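PDB 3PQU: transferrin binding protein B from Actinobacillus suis, which probably captures host transferrin at the bacterial surface, as a lipoprotein of the outer membrane that serves iron acquisition. Local coordinates for residues L118-S123 against L156-S161; P160-P165 against R335-T340; C394-Y399 against G563-I568; K438-W443 against R466-V471. All blocks are in the same frame, centred on the assembly; numbering follows the deposited sequence.

Contact 1. Residues L118-S123 against L156-S161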
loop_
_atom_site.group_PDB
_atom_site.type_symbol
_atom_site.label_atom_id
_atom_site.label_comp_id
_atom_site.label_asym_id
_atom_site.label_seq_id
_atom_site.Cartn_x
_atom_site.Cartn_y
_atom_site.Cartn_z
ATOM N N LEU A 118 7.240 3.796 -15.549
ATOM C CA LEU A 118 6.217 3.810 -14.504
ATOM C C LEU A 118 6.471 5.002 -13.613
ATOM O O LEU A 118 7.621 5.399 -13.420
ATOM C CB LEU A 118 6.266 2.524 -13.673
ATOM C CG LEU A 118 6.088 1.264 -14.513
ATOM C CD1 LEU A 118 6.360 0.001 -13.687
ATOM C CD2 LEU A 118 4.687 1.267 -15.091
ATOM N N GLN A 119 5.409 5.576 -13.064
ATOM C CA GLN A 119 5.562 6.760 -12.243
ATOM C C GLN A 119 5.498 6.448 -10.753
ATOM O O GLN A 119 6.123 7.130 -9.948
ATOM C CB GLN A 119 4.496 7.813 -12.605
ATOM C CG GLN A 119 4.542 9.028 -11.706
ATOM C CD GLN A 119 3.590 10.144 -12.136
ATOM O OE1 GLN A 119 2.729 9.959 -13.003
ATOM N NE2 GLN A 119 3.749 11.312 -11.526
ATOM N N TYR A 120 4.745 5.417 -10.387
ATOM C CA TYR A 120 4.479 5.124 -8.984
ATOM C C TYR A 120 5.071 3.780 -8.538
ATOM O O TYR A 120 5.092 3.453 -7.360
ATOM C CB TYR A 120 2.965 5.141 -8.731
ATOM C CG TYR A 120 2.335 6.490 -9.032
ATOM C CD1 TYR A 120 2.461 7.548 -8.132
ATOM C CD2 TYR A 120 1.626 6.707 -10.209
ATOM C CE1 TYR A 120 1.901 8.799 -8.398
ATOM C CE2 TYR A 120 1.050 7.970 -10.486
ATOM C CZ TYR A 120 1.200 9.001 -9.572
ATOM O OH TYR A 120 0.642 10.238 -9.815
ATOM N N VAL A 121 5.540 3.000 -9.492
ATOM C CA VAL A 121 5.956 1.637 -9.199
ATOM C C VAL A 121 7.338 1.359 -9.767
ATOM O O VAL A 121 7.712 1.928 -10.798
ATOM C CB VAL A 121 4.933 0.642 -9.785
ATOM C CG1 VAL A 121 5.466 -0.768 -9.717
ATOM C CG2 VAL A 121 3.599 0.770 -9.046
ATOM N N ARG A 122 8.096 0.516 -9.069
ATOM C CA ARG A 122 9.319 -0.063 -9.592
ATOM C C ARG A 122 9.247 -1.574 -9.368
ATOM O O ARG A 122 8.811 -2.019 -8.311
ATOM C CB ARG A 122 10.543 0.487 -8.843
ATOM C CG ARG A 122 10.837 1.961 -9.083
ATOM C CD ARG A 122 11.381 2.215 -10.484
ATOM N NE ARG A 122 11.598 3.645 -10.707
ATOM C CZ ARG A 122 10.675 4.474 -11.190
ATOM N NH1 ARG A 122 9.475 4.010 -11.515
ATOM N NH2 ARG A 122 10.959 5.759 -11.362
ATOM N N SER A 123 9.683 -2.365 -10.339
ATOM C CA SER A 123 9.701 -3.803 -10.129
ATOM C C SER A 123 10.721 -4.467 -11.011
ATOM O O SER A 123 11.216 -3.853 -11.949
ATOM C CB SER A 123 8.330 -4.432 -10.393
ATOM O OG SER A 123 8.161 -4.718 -11.775
ATOM N N LEU A 156 7.954 -2.630 -5.752
ATOM C CA LEU A 156 7.738 -1.612 -4.735
ATOM C C LEU A 156 6.869 -0.506 -5.306
ATOM O O LEU A 156 7.144 0.008 -6.385
ATOM C CB LEU A 156 9.079 -1.019 -4.295
ATOM C CG LEU A 156 9.018 0.108 -3.277
ATOM C CD1 LEU A 156 8.389 -0.398 -1.977
ATOM C CD2 LEU A 156 10.413 0.651 -3.024
ATOM N N GLY A 157 5.824 -0.134 -4.582
ATOM C CA GLY A 157 4.933 0.899 -5.052
ATOM C C GLY A 157 4.825 2.027 -4.057
ATOM O O GLY A 157 5.185 1.878 -2.885
ATOM N N THR A 158 4.333 3.166 -4.530
ATOM C CA THR A 158 4.125 4.309 -3.666
ATOM C C THR A 158 2.723 4.850 -3.891
ATOM O O THR A 158 2.126 4.632 -4.945
ATOM C CB THR A 158 5.193 5.405 -3.915
ATOM O OG1 THR A 158 5.033 6.470 -2.963
ATOM C CG2 THR A 158 5.053 5.966 -5.315
ATOM N N SER A 159 2.199 5.544 -2.886
ATOM C CA SER A 159 0.846 6.084 -2.939
ATOM C C SER A 159 -0.243 5.051 -3.247
ATOM O O SER A 159 -0.865 5.106 -4.305
ATOM C CB SER A 159 0.775 7.213 -3.966
ATOM O OG SER A 159 -0.555 7.686 -4.063
ATOM N N PRO A 160 -0.481 4.110 -2.321
ATOM C CA PRO A 160 -1.546 3.114 -2.522
ATOM C C PRO A 160 -2.862 3.836 -2.787
ATOM O O PRO A 160 -3.232 4.729 -2.023
ATOM C CB PRO A 160 -1.621 2.395 -1.171
ATOM C CG PRO A 160 -0.281 2.635 -0.537
ATOM C CD PRO A 160 0.150 3.996 -0.996
ATOM N N SER A 161 -3.564 3.432 -3.838
ATOM C CA SER A 161 -4.624 4.253 -4.419
ATOM C C SER A 161 -5.799 4.516 -3.477
ATOM O O SER A 161 -6.285 3.615 -2.791
ATOM C CB SER A 161 -5.084 3.619 -5.725
ATOM O OG SER A 161 -3.953 3.341 -6.542
#

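Contact 2. Residues P160-P165 against R335-T340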
loop_
_atom_site.group_PDB
_atom_site.type_symbol
_atom_site.label_atom_id
_atom_site.label_comp_id
_atom_site.label_asym_id
_atom_site.label_seq_id
_atom_site.Cartn_x
_atom_site.Cartn_y
_atom_site.Cartn_z
ATOM N N PRO A 160 -0.481 4.110 -2.321
ATOM C CA PRO A 160 -1.546 3.114 -2.522
ATOM C C PRO A 160 -2.862 3.836 -2.787
ATOM O O PRO A 160 -3.232 4.729 -2.023
ATOM C CB PRO A 160 -1.621 2.395 -1.171
ATOM C CG PRO A 160 -0.281 2.635 -0.537
ATOM C CD PRO A 160 0.150 3.996 -0.996
ATOM N N SER A 161 -3.564 3.432 -3.838
ATOM C CA SER A 161 -4.624 4.253 -4.419
ATOM C C SER A 161 -5.799 4.516 -3.477
ATOM O O SER A 161 -6.285 3.615 -2.791
ATOM C CB SER A 161 -5.084 3.619 -5.725
ATOM O OG SER A 161 -3.953 3.341 -6.542
ATOM N N LYS A 162 -6.255 5.761 -3.442
ATOM C CA LYS A 162 -7.416 6.102 -2.629
ATOM C C LYS A 162 -8.699 6.261 -3.448
ATOM O O LYS A 162 -9.790 6.377 -2.886
ATOM C CB LYS A 162 -7.129 7.365 -1.809
ATOM C CG LYS A 162 -5.993 7.194 -0.794
ATOM C CD LYS A 162 -6.050 8.271 0.278
ATOM C CE LYS A 162 -5.140 7.935 1.460
ATOM N NZ LYS A 162 -3.726 8.247 1.193
ATOM N N GLU A 163 -8.553 6.273 -4.770
ATOM C CA GLU A 163 -9.678 6.361 -5.688
ATOM C C GLU A 163 -9.496 5.334 -6.792
ATOM O O GLU A 163 -8.376 5.117 -7.241
ATOM C CB GLU A 163 -9.750 7.763 -6.307
ATOM C CG GLU A 163 -9.840 8.870 -5.285
ATOM C CD GLU A 163 -10.656 10.047 -5.779
ATOM O OE1 GLU A 163 -10.382 11.185 -5.344
ATOM O OE2 GLU A 163 -11.574 9.829 -6.599
ATOM N N LEU A 164 -10.586 4.706 -7.229
ATOM C CA LEU A 164 -10.495 3.686 -8.277
ATOM C C LEU A 164 -11.343 4.099 -9.476
ATOM O O LEU A 164 -12.362 4.752 -9.315
ATOM C CB LEU A 164 -10.925 2.296 -7.756
ATOM C CG LEU A 164 -10.155 1.667 -6.576
ATOM C CD1 LEU A 164 -10.755 0.312 -6.148
ATOM C CD2 LEU A 164 -8.680 1.493 -6.910
ATOM N N PRO A 165 -10.910 3.729 -10.689
ATOM C CA PRO A 165 -11.717 4.050 -11.866
ATOM C C PRO A 165 -13.047 3.307 -11.840
ATOM O O PRO A 165 -13.161 2.263 -11.203
ATOM C CB PRO A 165 -10.859 3.553 -13.033
ATOM C CG PRO A 165 -9.444 3.468 -12.486
ATOM C CD PRO A 165 -9.639 3.072 -11.046
ATOM N N ARG A 335 -13.967 7.566 -4.942
ATOM C CA ARG A 335 -13.069 7.497 -3.796
ATOM C C ARG A 335 -13.416 6.314 -2.892
ATOM O O ARG A 335 -14.586 6.090 -2.606
ATOM C CB ARG A 335 -13.121 8.802 -3.010
ATOM C CG ARG A 335 -12.023 8.915 -1.998
ATOM C CD ARG A 335 -11.787 10.362 -1.585
ATOM N NE ARG A 335 -10.586 10.449 -0.756
ATOM C CZ ARG A 335 -9.370 10.723 -1.218
ATOM N NH1 ARG A 335 -9.184 10.967 -2.512
ATOM N NH2 ARG A 335 -8.340 10.764 -0.384
ATOM N N ILE A 336 -12.405 5.551 -2.467
ATOM C CA ILE A 336 -12.625 4.422 -1.563
ATOM C C ILE A 336 -12.089 4.625 -0.149
ATOM O O ILE A 336 -12.579 4.016 0.801
ATOM C CB ILE A 336 -12.031 3.106 -2.096
ATOM C CG1 ILE A 336 -10.546 3.267 -2.451
ATOM C CG2 ILE A 336 -12.826 2.603 -3.280
ATOM C CD1 ILE A 336 -9.837 1.913 -2.654
ATOM N N ILE A 337 -11.082 5.479 -0.015
ATOM C CA ILE A 337 -10.355 5.620 1.241
ATOM C C ILE A 337 -10.058 7.074 1.582
ATOM O O ILE A 337 -9.730 7.874 0.708
ATOM C CB ILE A 337 -8.996 4.869 1.170
ATOM C CG1 ILE A 337 -9.213 3.368 0.986
ATOM C CG2 ILE A 337 -8.178 5.117 2.423
ATOM C CD1 ILE A 337 -7.886 2.569 0.711
ATOM N N ASP A 338 -10.207 7.414 2.854
ATOM C CA ASP A 338 -9.624 8.631 3.398
ATOM C C ASP A 338 -8.583 8.197 4.429
ATOM O O ASP A 338 -8.837 7.295 5.230
ATOM C CB ASP A 338 -10.686 9.527 4.057
ATOM C CG ASP A 338 -11.602 10.203 3.048
ATOM O OD1 ASP A 338 -11.106 10.670 2.009
ATOM O OD2 ASP A 338 -12.822 10.286 3.307
ATOM N N ALA A 339 -7.406 8.810 4.386
ATOM C CA ALA A 339 -6.367 8.593 5.392
ATOM C C ALA A 339 -5.421 9.794 5.378
ATOM O O ALA A 339 -4.551 9.917 4.497
ATOM C CB ALA A 339 -5.600 7.269 5.142
ATOM N N THR A 340 -5.622 10.671 6.360
ATOM C CA THR A 340 -4.994 11.988 6.414
ATOM C C THR A 340 -4.326 12.229 7.761
ATOM O O THR A 340 -4.794 11.758 8.799
ATOM C CB THR A 340 -6.041 13.123 6.240
ATOM O OG1 THR A 340 -6.735 12.974 4.993
ATOM C CG2 THR A 340 -5.367 14.485 6.281
#

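Contact 3. Residues C394-Y399 against G563-I568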
loop_
_atom_site.group_PDB
_atom_site.type_symbol
_atom_site.label_atom_id
_atom_site.label_comp_id
_atom_site.label_asym_id
_atom_site.label_seq_id
_atom_site.Cartn_x
_atom_site.Cartn_y
_atom_site.Cartn_z
ATOM N N CYS A 394 -13.441 5.723 17.562
ATOM C CA CYS A 394 -14.017 5.276 18.832
ATOM C C CYS A 394 -14.542 3.856 18.665
ATOM O O CYS A 394 -14.708 3.370 17.546
ATOM C CB CYS A 394 -15.211 6.142 19.238
ATOM S SG CYS A 394 -15.083 7.875 18.825
ATOM N N SER A 395 -14.854 3.211 19.784
ATOM C CA SER A 395 -15.313 1.825 19.772
ATOM C C SER A 395 -16.649 1.645 19.057
ATOM O O SER A 395 -16.967 0.548 18.604
ATOM C CB SER A 395 -15.422 1.287 21.193
ATOM O OG SER A 395 -16.408 2.001 21.908
ATOM N N ASN A 396 -17.435 2.712 18.960
ATOM C CA ASN A 396 -18.698 2.638 18.224
ATOM C C ASN A 396 -18.567 2.941 16.726
ATOM O O ASN A 396 -19.550 2.868 15.993
ATOM C CB ASN A 396 -19.763 3.542 18.850
ATOM C CG ASN A 396 -19.425 5.015 18.731
ATOM O OD1 ASN A 396 -18.268 5.386 18.515
ATOM N ND2 ASN A 396 -20.437 5.867 18.882
ATOM N N LEU A 397 -17.362 3.289 16.283
ATOM C CA LEU A 397 -17.115 3.549 14.864
ATOM C C LEU A 397 -16.389 2.359 14.236
ATOM O O LEU A 397 -15.239 2.077 14.553
ATOM C CB LEU A 397 -16.344 4.861 14.668
ATOM C CG LEU A 397 -17.078 6.116 15.172
ATOM C CD1 LEU A 397 -16.215 7.361 15.075
ATOM C CD2 LEU A 397 -18.373 6.319 14.404
ATOM N N GLU A 398 -17.085 1.654 13.354
ATOM C CA GLU A 398 -16.604 0.403 12.784
ATOM C C GLU A 398 -15.826 0.590 11.485
ATOM O O GLU A 398 -14.984 -0.235 11.145
ATOM C CB GLU A 398 -17.800 -0.503 12.497
ATOM C CG GLU A 398 -17.506 -1.981 12.597
ATOM C CD GLU A 398 -17.392 -2.445 14.035
ATOM O OE1 GLU A 398 -17.976 -1.780 14.920
ATOM O OE2 GLU A 398 -16.722 -3.472 14.278
ATOM N N TYR A 399 -16.112 1.661 10.750
ATOM C CA TYR A 399 -15.543 1.819 9.409
ATOM C C TYR A 399 -14.659 3.051 9.281
ATOM O O TYR A 399 -14.301 3.453 8.180
ATOM C CB TYR A 399 -16.665 1.834 8.361
ATOM C CG TYR A 399 -17.417 0.531 8.344
ATOM C CD1 TYR A 399 -16.948 -0.542 7.606
ATOM C CD2 TYR A 399 -18.569 0.355 9.103
ATOM C CE1 TYR A 399 -17.604 -1.751 7.604
ATOM C CE2 TYR A 399 -19.237 -0.857 9.112
ATOM C CZ TYR A 399 -18.747 -1.905 8.354
ATOM O OH TYR A 399 -19.389 -3.115 8.335
ATOM N N GLY A 563 -15.682 12.631 14.014
ATOM C CA GLY A 563 -16.427 11.482 13.523
ATOM C C GLY A 563 -17.785 11.394 14.200
ATOM O O GLY A 563 -17.970 11.946 15.281
ATOM N N ALA A 564 -18.739 10.719 13.564
ATOM C CA ALA A 564 -20.061 10.539 14.156
ATOM C C ALA A 564 -20.855 9.375 13.563
ATOM O O ALA A 564 -20.657 8.972 12.410
ATOM C CB ALA A 564 -20.878 11.840 14.100
ATOM N N LYS A 565 -21.768 8.849 14.372
ATOM C CA LYS A 565 -22.576 7.698 13.998
ATOM C C LYS A 565 -24.049 8.076 13.831
ATOM O O LYS A 565 -24.586 8.890 14.589
ATOM C CB LYS A 565 -22.445 6.600 15.052
ATOM C CG LYS A 565 -22.857 5.230 14.557
ATOM C CD LYS A 565 -22.847 4.206 15.673
ATOM C CE LYS A 565 -23.087 2.804 15.126
ATOM N NZ LYS A 565 -21.977 2.336 14.241
ATOM N N ARG A 566 -24.698 7.470 12.840
ATOM C CA ARG A 566 -26.102 7.744 12.553
ATOM C C ARG A 566 -27.002 7.216 13.673
ATOM O O ARG A 566 -26.734 6.164 14.242
ATOM C CB ARG A 566 -26.492 7.113 11.216
ATOM C CG ARG A 566 -27.872 7.501 10.730
ATOM C CD ARG A 566 -28.045 7.125 9.271
ATOM N NE ARG A 566 -27.790 5.704 9.050
ATOM C CZ ARG A 566 -27.321 5.197 7.914
ATOM N NH1 ARG A 566 -27.042 5.998 6.893
ATOM N NH2 ARG A 566 -27.131 3.888 7.799
ATOM N N GLN A 567 -28.079 7.928 13.982
ATOM C CA GLN A 567 -28.957 7.523 15.080
ATOM C C GLN A 567 -30.279 6.945 14.583
ATOM O O GLN A 567 -30.636 7.103 13.414
ATOM C CB GLN A 567 -29.241 8.720 15.986
ATOM C CG GLN A 567 -27.997 9.471 16.411
ATOM C CD GLN A 567 -27.113 8.644 17.327
ATOM O OE1 GLN A 567 -27.466 8.389 18.478
ATOM N NE2 GLN A 567 -25.956 8.220 16.817
ATOM N N ILE A 568 -30.998 6.273 15.477
ATOM C CA ILE A 568 -32.349 5.807 15.185
ATOM C C ILE A 568 -33.332 6.369 16.194
ATOM O O ILE A 568 -32.938 6.964 17.202
ATOM C CB ILE A 568 -32.477 4.268 15.238
ATOM C CG1 ILE A 568 -32.336 3.773 16.680
ATOM C CG2 ILE A 568 -31.475 3.603 14.304
ATOM C CD1 ILE A 568 -32.646 2.302 16.852
#

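Contact 4. Residues K438-W443 against R466-V471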
loop_
_atom_site.group_PDB
_atom_site.type_symbol
_atom_site.label_atom_id
_atom_site.label_comp_id
_atom_site.label_asym_id
_atom_site.label_seq_id
_atom_site.Cartn_x
_atom_site.Cartn_y
_atom_site.Cartn_z
ATOM N N LYS A 438 -29.886 12.018 11.871
ATOM C CA LYS A 438 -29.025 12.657 12.861
ATOM C C LYS A 438 -27.739 11.856 13.092
ATOM O O LYS A 438 -27.761 10.625 13.113
ATOM C CB LYS A 438 -29.771 12.834 14.185
ATOM C CG LYS A 438 -29.022 13.661 15.223
ATOM C CD LYS A 438 -28.972 15.131 14.833
ATOM C CE LYS A 438 -28.394 15.986 15.949
ATOM N NZ LYS A 438 -28.583 17.442 15.690
ATOM N N TYR A 439 -26.625 12.562 13.261
ATOM C CA TYR A 439 -25.340 11.929 13.546
ATOM C C TYR A 439 -24.714 12.566 14.780
ATOM O O TYR A 439 -24.585 13.786 14.850
ATOM C CB TYR A 439 -24.379 12.098 12.365
ATOM C CG TYR A 439 -24.687 11.259 11.141
ATOM C CD1 TYR A 439 -23.867 10.191 10.787
ATOM C CD2 TYR A 439 -25.774 11.547 10.326
ATOM C CE1 TYR A 439 -24.128 9.423 9.660
ATOM C CE2 TYR A 439 -26.046 10.786 9.199
ATOM C CZ TYR A 439 -25.217 9.724 8.869
ATOM O OH TYR A 439 -25.471 8.952 7.752
ATOM N N VAL A 440 -24.320 11.747 15.748
ATOM C CA VAL A 440 -23.613 12.265 16.914
ATOM C C VAL A 440 -22.290 11.541 17.146
ATOM O O VAL A 440 -22.192 10.329 16.962
ATOM C CB VAL A 440 -24.470 12.204 18.204
ATOM C CG1 VAL A 440 -25.877 12.756 17.951
ATOM C CG2 VAL A 440 -24.535 10.789 18.733
ATOM N N GLY A 441 -21.279 12.306 17.542
ATOM C CA GLY A 441 -19.966 11.766 17.851
ATOM C C GLY A 441 -19.165 12.739 18.697
ATOM O O GLY A 441 -19.731 13.541 19.459
ATOM N N THR A 442 -17.846 12.670 18.557
ATOM C CA THR A 442 -16.937 13.539 19.285
ATOM C C THR A 442 -15.866 14.036 18.312
ATOM O O THR A 442 -16.070 13.972 17.100
ATOM C CB THR A 442 -16.306 12.802 20.481
ATOM O OG1 THR A 442 -15.581 13.727 21.296
ATOM C CG2 THR A 442 -15.376 11.676 20.001
ATOM N N TRP A 443 -14.744 14.532 18.831
ATOM C CA TRP A 443 -13.680 15.063 17.982
ATOM C C TRP A 443 -12.402 15.356 18.749
ATOM O O TRP A 443 -12.386 15.356 19.977
ATOM C CB TRP A 443 -14.137 16.336 17.261
ATOM C CG TRP A 443 -14.570 17.455 18.175
ATOM C CD1 TRP A 443 -15.466 17.374 19.207
ATOM C CD2 TRP A 443 -14.154 18.827 18.117
ATOM N NE1 TRP A 443 -15.623 18.606 19.799
ATOM C CE2 TRP A 443 -14.830 19.515 19.151
ATOM C CE3 TRP A 443 -13.272 19.540 17.297
ATOM C CZ2 TRP A 443 -14.652 20.880 19.384
ATOM C CZ3 TRP A 443 -13.097 20.892 17.529
ATOM C CH2 TRP A 443 -13.781 21.548 18.569
ATOM N N ARG A 466 -19.011 17.326 22.182
ATOM C CA ARG A 466 -19.992 16.696 21.299
ATOM C C ARG A 466 -19.928 17.166 19.845
ATOM O O ARG A 466 -19.600 18.321 19.558
ATOM C CB ARG A 466 -21.407 16.953 21.820
ATOM C CG ARG A 466 -21.645 16.510 23.250
ATOM C CD ARG A 466 -22.613 17.455 23.936
ATOM N NE ARG A 466 -21.952 18.669 24.407
ATOM C CZ ARG A 466 -22.561 19.840 24.582
ATOM N NH1 ARG A 466 -23.850 19.967 24.303
ATOM N NH2 ARG A 466 -21.877 20.887 25.023
ATOM N N THR A 467 -20.264 16.259 18.933
ATOM C CA THR A 467 -20.489 16.617 17.543
ATOM C C THR A 467 -21.857 16.105 17.116
ATOM O O THR A 467 -22.222 14.968 17.408
ATOM C CB THR A 467 -19.409 16.058 16.619
ATOM O OG1 THR A 467 -19.394 14.627 16.697
ATOM C CG2 THR A 467 -18.056 16.605 17.015
ATOM N N GLU A 468 -22.616 16.960 16.442
ATOM C CA GLU A 468 -23.963 16.617 16.016
ATOM C C GLU A 468 -24.177 17.099 14.594
ATOM O O GLU A 468 -23.874 18.245 14.265
ATOM C CB GLU A 468 -25.001 17.255 16.943
ATOM C CG GLU A 468 -24.782 16.942 18.417
ATOM C CD GLU A 468 -25.867 17.520 19.309
ATOM O OE1 GLU A 468 -26.716 18.289 18.800
ATOM O OE2 GLU A 468 -25.865 17.202 20.520
ATOM N N PHE A 469 -24.694 16.219 13.748
ATOM C CA PHE A 469 -24.895 16.561 12.351
ATOM C C PHE A 469 -26.312 16.239 11.923
ATOM O O PHE A 469 -26.841 15.173 12.230
ATOM C CB PHE A 469 -23.890 15.820 11.464
ATOM C CG PHE A 469 -22.476 16.316 11.610
ATOM C CD1 PHE A 469 -21.932 17.196 10.679
ATOM C CD2 PHE A 469 -21.694 15.917 12.685
ATOM C CE1 PHE A 469 -20.637 17.668 10.818
ATOM C CE2 PHE A 469 -20.394 16.379 12.826
ATOM C CZ PHE A 469 -19.865 17.258 11.892
ATOM N N ASP A 470 -26.939 17.179 11.234
ATOM C CA ASP A 470 -28.165 16.871 10.533
ATOM C C ASP A 470 -27.758 16.599 9.098
ATOM O O ASP A 470 -27.130 17.437 8.446
ATOM C CB ASP A 470 -29.170 18.025 10.622
ATOM C CG ASP A 470 -29.627 18.286 12.044
ATOM O OD1 ASP A 470 -29.636 19.466 12.460
ATOM O OD2 ASP A 470 -29.967 17.310 12.749
ATOM N N VAL A 471 -28.084 15.406 8.627
ATOM C CA VAL A 471 -27.754 15.015 7.267
ATOM C C VAL A 471 -29.022 14.850 6.438
ATOM O O VAL A 471 -29.888 14.036 6.766
ATOM C CB VAL A 471 -26.917 13.721 7.245
ATOM C CG1 VAL A 471 -26.728 13.229 5.819
ATOM C CG2 VAL A 471 -25.563 13.960 7.907
#

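Contact 1. Residues L118-S123 against L156-S161
The carbonyl oxygen of Y120 is approached by three groups of G157 and T158. T158 N donates to Y120 O at 2.9 Å, although the N-H points somewhat off the oxygen (139°). G157 CA adds a CA-H...O contact to Y120 O at 3.4 Å, and the methyl T158 CG2 closes in on Y120 O at 3.2 Å. That methyl lies between the backbone N and the carbonyl carbon of its own residue, because OG1 takes the place anti to N (chi1 -175°). From there T158 CG2 also meets the Tyr side chain, 4.1 Å from Y120 CD1, at the edge of the ring and near its plane. One ring face is covered by Q119 CG.

Further along, R122 and L156 form an antiparallel hydrogen-bonded pair. R122 N reaches L156 O almost straight, and L156 N returns the bond to R122 O at 2.8 Å. Beside it V121 and G157 make a non-hydrogen-bonded pair, their CA atoms only 4.3 Å apart, with V121 CG2 against G157 CA. The R122 side chain turns away from the pairing: its guanidinium folds back over its own segment, and R122 NH1 donates to both L118 O and V121 O, the latter at 2.8 Å.

The pairing joins strands 121-128 and 150-157, neighbours in the five-stranded sheet of the N-lobe handle, where G157 bonds onward to L42. Beyond one face lies the N-lobe barrel: V121 packs on A323 and A308, while E306 of strand 306-312 accepts from Q119 N and Y120 N.

Contact 2. Residues P160-P165 against R335-T340
Strand 163-165 runs antiparallel to the start of strand 333-343, with E163 and R335 as a non-hydrogen-bonded pair whose CA atoms stand 4.0 Å apart. Next to this pair K162 O accepts two successive amides, I336 N at 2.8 Å and I337 N at a longer 3.3 Å.

The side chains of K162, E163 and R335 are layered over this backbone. R335 extends from CG to NE and lies alongside K162, both pointing the same way, so that K162 CB sits over one face of the guanidinium and K162 CD comes 3.4 Å from R335 NH2. The lysine tip continues past A339, with K162 CE 3.8 Å from A339 CB, and bends at chi4 (80°) before NZ finds its hydrogen-bond partner in L352 O. At the guanidinium edge, in its plane, R335 NH1 forms a salt bridge to E163 OE1 at 3.1 Å. The two flat groups stand nearly perpendicular (85°), and the oxygen is met on its anti side. R335 NE bonds D338 OD1 at 2.8 Å, while D338 OD2 has R425 and Y538 as further partners. E163 OE2 is held by T333 OG1, so each carboxylate is fixed at both oxygens. On the other side of the chain I336 CD1 packs against L164 CG.

Two consecutive N-H groups on one carbonyl, with I336 in a near-helical conformation, are the marks of a classic beta bulge. Here the bulge lies where the chain running on from strand 150-157 is tied, through its short strand, into the C-lobe handle sheet.

Contact 3. Residues C394-Y399 against G563-I568
The polar link between K565 and N396 is one hydrogen bond: K565 NZ donates to N396 O at 3.0 Å, approaching nearly in line with the carbonyl. CG of K565 lies opposite the backbone N, and the chain stays extended until a turn at chi4 (66°) brings the ammonium round to the oxygen, with CD and CE lying beside it. E544 OE2 offers the same NZ a long, weak ion pair and also accepts from E398 N, so the carboxylate serves loop and lysine together.

Apolar contact comes from L397, whose branch CD2 touches the strand backbone at A564 C (4.0 Å) and then K565 CB (4.1 Å). L397 CD1 lies near G563 CA, on the side where a CB would point.

Within the loop, C394 to L397 form a type I beta turn, closed by L397 N to C394 O at 2.9 Å. C394 enters the turn through a cis peptide and is joined to C393 in a vicinal disulfide.

The turn connects strands 386-393 and 400-409 of the C-lobe handle, with L397 also resting on F402. It meets strand 557-568 of the C-lobe barrel, which runs between strands 436-448 and 544-551.

Contact 4. Residues K438-W443 against R466-V471
K438 reaches across to three residues of the partner strand. Its CB leaves the strand on the face shared with V440, E468 and D470, and chi2 (71°) bends the chain toward the neighbour. K438 CG passes F469 O at 4.0 Å. K438 CD comes closer, 3.2 Å from D470 OD2, and K438 CE settles against E468 CB at 3.8 Å. At the tip K438 NZ forms a salt bridge with D470 OD2 at 3.3 Å, from above the carboxylate plane. A longer one joins K438 NZ to E468 OE1 at 3.7 Å. The ammonium thus lies between two acids, E468 and D470, two positions apart on one face of the strand.

Beneath runs a regular antiparallel ladder of the C-lobe beta barrel, strands 436-448 and 467-472 side by side. Y439 with F469 and G441 with T467 are its hydrogen-bonded pairs, each joined by two backbone bonds, of which F469 N to Y439 O is 2.7 Å.

The side chains on the face of Y439, T467 and F469 are largely apolar. V471 CG2 meets the Y439 ring at CD2 (3.4 Å), while the phenol OH bonds A542 O. F469 presses its CB on Y439 CB, and its ring meets that of F562. W443 CD1 touches T467 CG2, and W443 NE1 donates to F483 O.

The four contacts trace a path through the bilobed chain. Contacts 1 and 2 share P160 and S161: the chain leaves the N-lobe handle sheet in contact 1 and joins the C-lobe handle in contact 2, with centres 14 Å apart. Contact 3, about 21 Å from contact 2 between centres, carries the path from the C-lobe handle to its barrel. Along the chain, contact 4 is nested inside the loop closed by contact 3; their centres are 9 Å apart, and the two touch directly: K565 N to V440 O at 3.0 Å is a probable hydrogen bond between adjoining barrel strands. A bound glycerol, probably from crystallisation, sits about 5 Å from the L156 side chain in contact 1.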